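Local coordinates for protein 3-keto-5-aminohexanoate cleavage enzyme (Ralstonia eutropha, PDB 3C6C) that probably cleaves 3-keto-5-aminohexanoate or a related beta-keto acid, using a divalent metal ion held in a TIM-type beta/alpha barrel, at residues 142-154 with 161-173. Residues are numbered along the deposited sequence; the frame is centred on the assembly and turned at random.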
ATOM      1  N   GLU A 142     -10.794  27.048 -21.334  1.00 17.33           N
ATOM      2  CA  GLU A 142     -11.028  25.622 -21.657  1.00 18.16           C
ATOM      3  C   GLU A 142     -11.301  24.837 -20.386  1.00 18.23           C
ATOM      4  O   GLU A 142     -12.048  23.870 -20.371  1.00 17.59           O
ATOM      5  CB  GLU A 142      -9.864  24.995 -22.443  1.00 18.01           C
ATOM      6  CG  GLU A 142      -9.923  25.431 -23.903  1.00 18.90           C
ATOM      7  CD  GLU A 142      -8.640  25.189 -24.647  1.00 19.78           C
ATOM      8  OE1 GLU A 142      -7.647  25.917 -24.405  1.00 21.24           O
ATOM      9  OE2 GLU A 142      -8.661  24.297 -25.527  1.00 22.12           O
ATOM     10  N   ILE A 143     -10.687  25.304 -19.320  1.00 18.03           N
ATOM     11  CA  ILE A 143     -10.727  24.603 -18.024  1.00 16.72           C
ATOM     12  C   ILE A 143     -11.005  25.594 -16.914  1.00 16.43           C
ATOM     13  O   ILE A 143     -10.649  26.753 -17.012  1.00 18.71           O
ATOM     14  CB  ILE A 143      -9.388  23.866 -17.743  1.00 16.65           C
ATOM     15  CG1 ILE A 143      -9.075  22.833 -18.834  1.00 18.95           C
ATOM     16  CG2 ILE A 143      -9.372  23.234 -16.358  1.00 15.99           C
ATOM     17  CD1 ILE A 143      -7.668  22.263 -18.737  1.00 17.30           C
ATOM     18  N   ALA A 144     -11.699  25.141 -15.884  1.00 16.73           N
ATOM     19  CA  ALA A 144     -11.810  25.912 -14.618  1.00 15.40           C
ATOM     20  C   ALA A 144     -11.772  24.977 -13.423  1.00 18.11           C
ATOM     21  O   ALA A 144     -12.219  23.836 -13.499  1.00 19.00           O
ATOM     22  CB  ALA A 144     -13.076  26.790 -14.588  1.00 16.25           C
ATOM     23  N   SER A 145     -11.186  25.475 -12.338  1.00 17.63           N
ATOM     24  CA  SER A 145     -10.987  24.688 -11.109  0.50 20.25           C
ATOM     25  C   SER A 145     -12.183  24.755 -10.171  1.00 21.66           C
ATOM     26  O   SER A 145     -12.704  25.836  -9.843  1.00 26.06           O
ATOM     27  CB  SER A 145      -9.728  25.161 -10.375  0.50 20.91           C
ATOM     28  OG  SER A 145      -8.594  25.053 -11.226  0.50 24.36           O
ATOM     29  N   LEU A 146     -12.575  23.583  -9.725  1.00 20.18           N
ATOM     30  CA  LEU A 146     -13.707  23.372  -8.841  1.00 20.74           C
ATOM     31  C   LEU A 146     -13.277  22.504  -7.663  1.00 22.32           C
ATOM     32  O   LEU A 146     -12.915  21.333  -7.834  1.00 20.20           O
ATOM     33  CB  LEU A 146     -14.826  22.667  -9.600  1.00 22.33           C
ATOM     34  CG  LEU A 146     -16.219  22.659  -8.938  1.00 25.81           C
ATOM     35  CD1 LEU A 146     -16.723  24.052  -8.669  1.00 26.98           C
ATOM     36  CD2 LEU A 146     -17.189  21.902  -9.805  1.00 26.57           C
ATOM     37  N   ASP A 147     -13.322  23.115  -6.488  1.00 20.98           N
ATOM     38  CA  ASP A 147     -12.906  22.469  -5.246  1.00 21.57           C
ATOM     39  C   ASP A 147     -14.111  21.700  -4.728  1.00 21.42           C
ATOM     40  O   ASP A 147     -15.054  22.283  -4.202  1.00 20.75           O
ATOM     41  CB  ASP A 147     -12.458  23.479  -4.175  1.00 23.88           C
ATOM     42  CG  ASP A 147     -11.129  24.157  -4.500  1.00 28.18           C
ATOM     43  OD1 ASP A 147     -10.513  23.831  -5.515  1.00 33.74           O
ATOM     44  OD2 ASP A 147     -10.727  25.050  -3.738  1.00 35.66           O
ATOM     45  N   ILE A 148     -14.092  20.387  -4.915  1.00 20.97           N
ATOM     46  CA  ILE A 148     -15.314  19.580  -4.671  1.00 20.88           C
ATOM     47  C   ILE A 148     -15.373  19.051  -3.260  1.00 21.23           C
ATOM     48  O   ILE A 148     -15.461  17.853  -3.025  1.00 25.13           O
ATOM     49  CB  ILE A 148     -15.543  18.458  -5.711  1.00 19.41           C
ATOM     50  CG1 ILE A 148     -14.350  17.512  -5.846  1.00 19.97           C
ATOM     51  CG2 ILE A 148     -15.976  19.107  -7.043  1.00 20.93           C
ATOM     52  CD1 ILE A 148     -14.756  16.231  -6.577  1.00 20.91           C
ATOM     53  N   THR A 149     -15.315  19.994  -2.338  1.00 19.67           N
ATOM     54  CA  THR A 149     -15.105  19.719  -0.916  1.00 22.18           C
ATOM     55  C   THR A 149     -15.676  20.787  -0.006  1.00 22.16           C
ATOM     56  O   THR A 149     -15.776  21.941  -0.374  1.00 20.73           O
ATOM     57  CB  THR A 149     -13.584  19.634  -0.603  1.00 26.37           C
ATOM     58  OG1 THR A 149     -13.377  18.956   0.646  1.00 36.61           O
ATOM     59  CG2 THR A 149     -12.947  21.012  -0.539  1.00 27.56           C
ATOM     60  N   THR A 150     -16.039  20.344   1.188  1.00 21.56           N
ATOM     61  CA  THR A 150     -16.353  21.220   2.335  1.00 21.03           C
ATOM     62  C   THR A 150     -15.497  20.751   3.478  1.00 22.41           C
ATOM     63  O   THR A 150     -15.399  19.548   3.768  1.00 21.48           O
ATOM     64  CB  THR A 150     -17.858  21.136   2.766  1.00 22.81           C
ATOM     65  OG1 THR A 150     -18.684  21.824   1.823  1.00 24.00           O
ATOM     66  CG2 THR A 150     -18.087  21.714   4.170  1.00 19.96           C
ATOM     67  N   GLY A 151     -14.844  21.690   4.133  1.00 21.03           N
ATOM     68  CA  GLY A 151     -13.925  21.308   5.188  1.00 21.10           C
ATOM     69  C   GLY A 151     -13.233  22.429   5.908  1.00 22.53           C
ATOM     70  O   GLY A 151     -13.288  23.578   5.506  1.00 21.21           O
ATOM     71  N   ASN A 152     -12.652  22.038   7.031  1.00 23.75           N
ATOM     72  CA  ASN A 152     -11.796  22.907   7.840  1.00 23.61           C
ATOM     73  C   ASN A 152     -10.489  23.140   7.097  1.00 24.14           C
ATOM     74  O   ASN A 152      -9.755  22.193   6.773  1.00 21.83           O
ATOM     75  CB  ASN A 152     -11.486  22.281   9.201  1.00 22.45           C
ATOM     76  CG  ASN A 152     -12.711  22.185  10.096  1.00 23.20           C
ATOM     77  OD1 ASN A 152     -13.603  23.014   9.995  1.00 24.44           O
ATOM     78  ND2 ASN A 152     -12.750  21.178  10.976  1.00 21.01           N
ATOM     79  N   GLN A 153     -10.207  24.406   6.844  1.00 23.86           N
ATOM     80  CA  GLN A 153      -8.988  24.789   6.148  1.00 27.19           C
ATOM     81  C   GLN A 153      -8.158  25.829   6.869  1.00 28.44           C
ATOM     82  O   GLN A 153      -8.622  26.541   7.759  1.00 24.15           O
ATOM     83  CB  GLN A 153      -9.284  25.252   4.733  1.00 26.88           C
ATOM     84  CG  GLN A 153     -10.043  24.216   3.933  1.00 36.87           C
ATOM     85  CD  GLN A 153      -9.397  23.935   2.596  1.00 43.22           C
ATOM     86  OE1 GLN A 153      -8.367  24.530   2.256  1.00 48.99           O
ATOM     87  NE2 GLN A 153      -9.998  23.030   1.827  1.00 46.42           N
ATOM     88  N   VAL A 154      -6.909  25.879   6.434  1.00 27.60           N
ATOM     89  CA  VAL A 154      -5.902  26.797   7.007  1.00 29.70           C
ATOM     90  C   VAL A 154      -5.101  27.437   5.887  1.00 31.22           C
ATOM     91  O   VAL A 154      -4.632  26.751   4.982  1.00 32.65           O
ATOM     92  CB  VAL A 154      -4.876  26.089   7.935  1.00 29.56           C
ATOM     93  CG1 VAL A 154      -3.933  27.130   8.594  1.00 30.78           C
ATOM     94  CG2 VAL A 154      -5.548  25.223   9.014  1.00 25.97           C
ATOM     95  N   VAL A 161     -13.557  27.815   7.077  1.00 27.10           N
ATOM     96  CA  VAL A 161     -14.324  26.734   6.477  1.00 26.72           C
ATOM     97  C   VAL A 161     -14.586  26.999   5.000  1.00 26.13           C
ATOM     98  O   VAL A 161     -15.053  28.059   4.598  1.00 24.35           O
ATOM     99  CB  VAL A 161     -15.687  26.485   7.192  1.00 27.28           C
ATOM    100  CG1 VAL A 161     -16.545  25.496   6.375  1.00 27.86           C
ATOM    101  CG2 VAL A 161     -15.487  25.965   8.615  1.00 25.09           C
ATOM    102  N   TYR A 162     -14.223  26.006   4.196  1.00 25.17           N
ATOM    103  CA  TYR A 162     -14.568  25.975   2.759  0.50 25.65           C
ATOM    104  C   TYR A 162     -15.919  25.342   2.655  1.00 24.48           C
ATOM    105  O   TYR A 162     -16.087  24.182   3.021  1.00 24.20           O
ATOM    106  CB  TYR A 162     -13.631  25.092   1.899  0.50 27.83           C
ATOM    107  CG  TYR A 162     -12.526  25.793   1.145  0.50 29.58           C
ATOM    108  CD1 TYR A 162     -12.623  27.130   0.802  0.50 36.32           C
ATOM    109  CD2 TYR A 162     -11.401  25.089   0.740  0.50 36.59           C
ATOM    110  CE1 TYR A 162     -11.607  27.764   0.110  0.50 40.84           C
ATOM    111  CE2 TYR A 162     -10.374  25.708   0.046  0.50 41.33           C
ATOM    112  CZ  TYR A 162     -10.485  27.049  -0.262  0.50 39.59           C
ATOM    113  OH  TYR A 162      -9.482  27.679  -0.943  0.50 34.55           O
ATOM    114  N   LEU A 163     -16.871  26.106   2.152  1.00 24.96           N
ATOM    115  CA  LEU A 163     -18.274  25.667   2.052  1.00 24.75           C
ATOM    116  C   LEU A 163     -18.757  25.538   0.620  1.00 25.75           C
ATOM    117  O   LEU A 163     -19.146  26.519  -0.050  1.00 26.88           O
ATOM    118  CB  LEU A 163     -19.200  26.603   2.851  1.00 25.09           C
ATOM    119  CG  LEU A 163     -20.661  26.164   2.927  1.00 26.56           C
ATOM    120  CD1 LEU A 163     -20.790  24.946   3.821  1.00 24.51           C
ATOM    121  CD2 LEU A 163     -21.550  27.326   3.409  1.00 22.65           C
ATOM    122  N   ASN A 164     -18.668  24.301   0.164  1.00 23.49           N
ATOM    123  CA  ASN A 164     -19.161  23.900  -1.148  0.50 23.25           C
ATOM    124  C   ASN A 164     -20.102  22.707  -1.029  1.00 23.93           C
ATOM    125  O   ASN A 164     -19.678  21.548  -1.068  1.00 22.13           O
ATOM    126  CB  ASN A 164     -17.985  23.563  -2.066  0.50 22.09           C
ATOM    127  CG  ASN A 164     -17.113  24.765  -2.352  0.50 24.70           C
ATOM    128  OD1 ASN A 164     -17.496  25.671  -3.093  0.50 22.43           O
ATOM    129  ND2 ASN A 164     -15.938  24.776  -1.767  0.50 16.51           N
ATOM    130  N   THR A 165     -21.385  23.020  -0.882  1.00 23.13           N
ATOM    131  CA  THR A 165     -22.423  22.005  -0.694  1.00 23.53           C
ATOM    132  C   THR A 165     -22.511  21.177  -1.955  1.00 24.42           C
ATOM    133  O   THR A 165     -22.201  21.649  -3.039  1.00 22.94           O
ATOM    134  CB  THR A 165     -23.806  22.634  -0.389  1.00 25.16           C
ATOM    135  OG1 THR A 165     -24.196  23.440  -1.505  1.00 25.71           O
ATOM    136  CG2 THR A 165     -23.760  23.519   0.867  1.00 22.66           C
ATOM    137  N   THR A 166     -22.904  19.926  -1.808  1.00 23.93           N
ATOM    138  CA  THR A 166     -23.004  19.038  -2.968  1.00 24.25           C
ATOM    139  C   THR A 166     -24.050  19.608  -3.944  1.00 23.90           C
ATOM    140  O   THR A 166     -23.993  19.414  -5.165  1.00 20.86           O
ATOM    141  CB  THR A 166     -23.318  17.579  -2.554  1.00 25.50           C
ATOM    142  OG1 THR A 166     -24.500  17.550  -1.742  1.00 23.40           O
ATOM    143  CG2 THR A 166     -22.113  16.955  -1.776  1.00 24.08           C
ATOM    144  N   ARG A 167     -24.980  20.363  -3.375  1.00 24.38           N
ATOM    145  CA  ARG A 167     -26.052  21.000  -4.156  1.00 21.85           C
ATOM    146  C   ARG A 167     -25.456  22.069  -5.075  1.00 21.83           C
ATOM    147  O   ARG A 167     -25.721  22.151  -6.292  1.00 21.45           O
ATOM    148  CB  ARG A 167     -27.064  21.641  -3.197  1.00 23.83           C
ATOM    149  CG  ARG A 167     -28.215  22.360  -3.857  1.00 24.49           C
ATOM    150  CD  ARG A 167     -29.210  22.878  -2.794  1.00 25.46           C
ATOM    151  NE  ARG A 167     -28.563  23.794  -1.854  1.00 19.87           N
ATOM    152  CZ  ARG A 167     -28.835  23.864  -0.555  1.00 27.84           C
ATOM    153  NH1 ARG A 167     -29.746  23.063  -0.022  1.00 26.57           N
ATOM    154  NH2 ARG A 167     -28.173  24.719   0.218  1.00 26.54           N
ATOM    155  N   THR A 168     -24.635  22.894  -4.462  1.00 19.75           N
ATOM    156  CA  THR A 168     -23.900  23.932  -5.198  1.00 20.85           C
ATOM    157  C   THR A 168     -22.922  23.359  -6.216  1.00 20.67           C
ATOM    158  O   THR A 168     -22.795  23.869  -7.323  1.00 20.33           O
ATOM    159  CB  THR A 168     -23.220  24.918  -4.242  1.00 21.97           C
ATOM    160  OG1 THR A 168     -24.259  25.713  -3.661  1.00 23.40           O
ATOM    161  CG2 THR A 168     -22.201  25.837  -4.963  1.00 19.63           C
ATOM    162  N   LEU A 169     -22.257  22.273  -5.843  1.00 20.07           N
ATOM    163  CA  LEU A 169     -21.282  21.640  -6.734  1.00 22.96           C
ATOM    164  C   LEU A 169     -21.974  21.038  -7.960  1.00 23.46           C
ATOM    165  O   LEU A 169     -21.468  21.107  -9.104  1.00 21.94           O
ATOM    166  CB  LEU A 169     -20.460  20.576  -5.987  1.00 22.48           C
ATOM    167  CG  LEU A 169     -19.470  21.126  -4.949  1.00 20.67           C
ATOM    168  CD1 LEU A 169     -18.860  19.959  -4.155  1.00 17.63           C
ATOM    169  CD2 LEU A 169     -18.402  22.021  -5.594  1.00 19.88           C
ATOM    170  N   ARG A 170     -23.147  20.458  -7.724  1.00 22.40           N
ATOM    171  CA  ARG A 170     -23.920  19.896  -8.830  1.00 23.13           C
ATOM    172  C   ARG A 170     -24.326  21.004  -9.810  1.00 23.36           C
ATOM    173  O   ARG A 170     -24.271  20.835 -11.027  1.00 25.19           O
ATOM    174  CB  ARG A 170     -25.164  19.138  -8.335  1.00 22.59           C
ATOM    175  CG  ARG A 170     -24.828  17.814  -7.753  1.00 21.25           C
ATOM    176  CD  ARG A 170     -26.025  17.209  -7.078  1.00 25.89           C
ATOM    177  NE  ARG A 170     -25.796  15.796  -6.797  1.00 24.90           N
ATOM    178  CZ  ARG A 170     -25.702  15.282  -5.573  1.00 24.44           C
ATOM    179  NH1 ARG A 170     -25.870  16.058  -4.503  1.00 28.18           N
ATOM    180  NH2 ARG A 170     -25.470  13.990  -5.434  1.00 23.55           N
ATOM    181  N   ALA A 171     -24.737  22.137  -9.256  1.00 23.10           N
ATOM    182  CA  ALA A 171     -25.205  23.268 -10.082  1.00 22.40           C
ATOM    183  C   ALA A 171     -24.050  23.863 -10.895  1.00 21.15           C
ATOM    184  O   ALA A 171     -24.208  24.194 -12.093  1.00 21.71           O
ATOM    185  CB  ALA A 171     -25.878  24.328  -9.227  1.00 20.33           C
HETATM  186  N   MSE A 172     -22.889  23.942 -10.252  1.00 20.75           N
HETATM  187  CA  MSE A 172     -21.645  24.455 -10.867  0.50 21.09           C
HETATM  188  C   MSE A 172     -21.226  23.574 -12.025  1.00 20.78           C
HETATM  189  O   MSE A 172     -20.898  24.036 -13.114  1.00 20.22           O
HETATM  190  CB  MSE A 172     -20.484  24.457  -9.860  0.50 22.08           C
HETATM  191  CG  MSE A 172     -20.607  25.461  -8.711  0.50 23.01           C
HETATM  192 SE   MSE A 172     -20.551  27.306  -9.312  0.38 25.59          SE
HETATM  193  CE  MSE A 172     -18.646  27.496  -9.565  0.50 24.89           C
ATOM    194  N   ALA A 173     -21.231  22.281 -11.748  1.00 19.33           N
ATOM    195  CA  ALA A 173     -20.835  21.276 -12.736  1.00 19.88           C
ATOM    196  C   ALA A 173     -21.711  21.435 -13.969  1.00 21.28           C
ATOM    197  O   ALA A 173     -21.233  21.435 -15.108  1.00 20.21           O
ATOM    198  CB  ALA A 173     -20.948  19.839 -12.166  1.00 18.49           C
TER
HETATM  199  O   HOH W   1      -9.977  27.588  -3.647  1.00 47.18           O
HETATM  200  O   HOH W   2      -7.108  25.245  -0.279  1.00 51.41           O
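Leu169 points from the helix begun at Thr166 into the bend that ends strand 143-147, where both its methyls press on the same side of the backbone: CD1 lies 3.6 Å from Ile148 CA, and CD2 also meets the branch carbon of Leu146. A compact, forked leucine can touch both residues at once. Ile148 centres an inverse gamma turn; its side chain, directed away from the helix, touches Leu185 and Val187 of strand 182-187. One turn further along the helix, Met172 (here selenomethionine) lays CB 4.0 Å from Leu146 CD1, so buried aliphatic groups make up this tight seam. Strand and helix run nearly antiparallel (164°), as in a beta-alpha unit of the barrel.

Beyond the turn, polar groups take over. Asn164 suits its place because one amide does two jobs: ND2 points almost straight down the C=O of Thr149 at 3.2 Å, while OD1 engages Arg132. The hydroxyl of Thr150 accepts from Asn164 N and also pairs with Asn152 of the second subunit. Gly151 and Tyr162 then form an antiparallel hydrogen-bonded pair in the hairpin of strands 151-155 and 158-162.

The looser side, where water takes part, lies between Asp147 and the phenol of Tyr162, whose ring is modelled in two conformers. In one, a water bridges Asp147 OD2 and Tyr162 OH. The Asp147 side chain lies about 7 Å from the nickel bound by His66, His68 and Glu269. Apolar contacts thus join helix to strand, directional hydrogen bonds fix loop and hairpin, and water links acid to phenol near the metal.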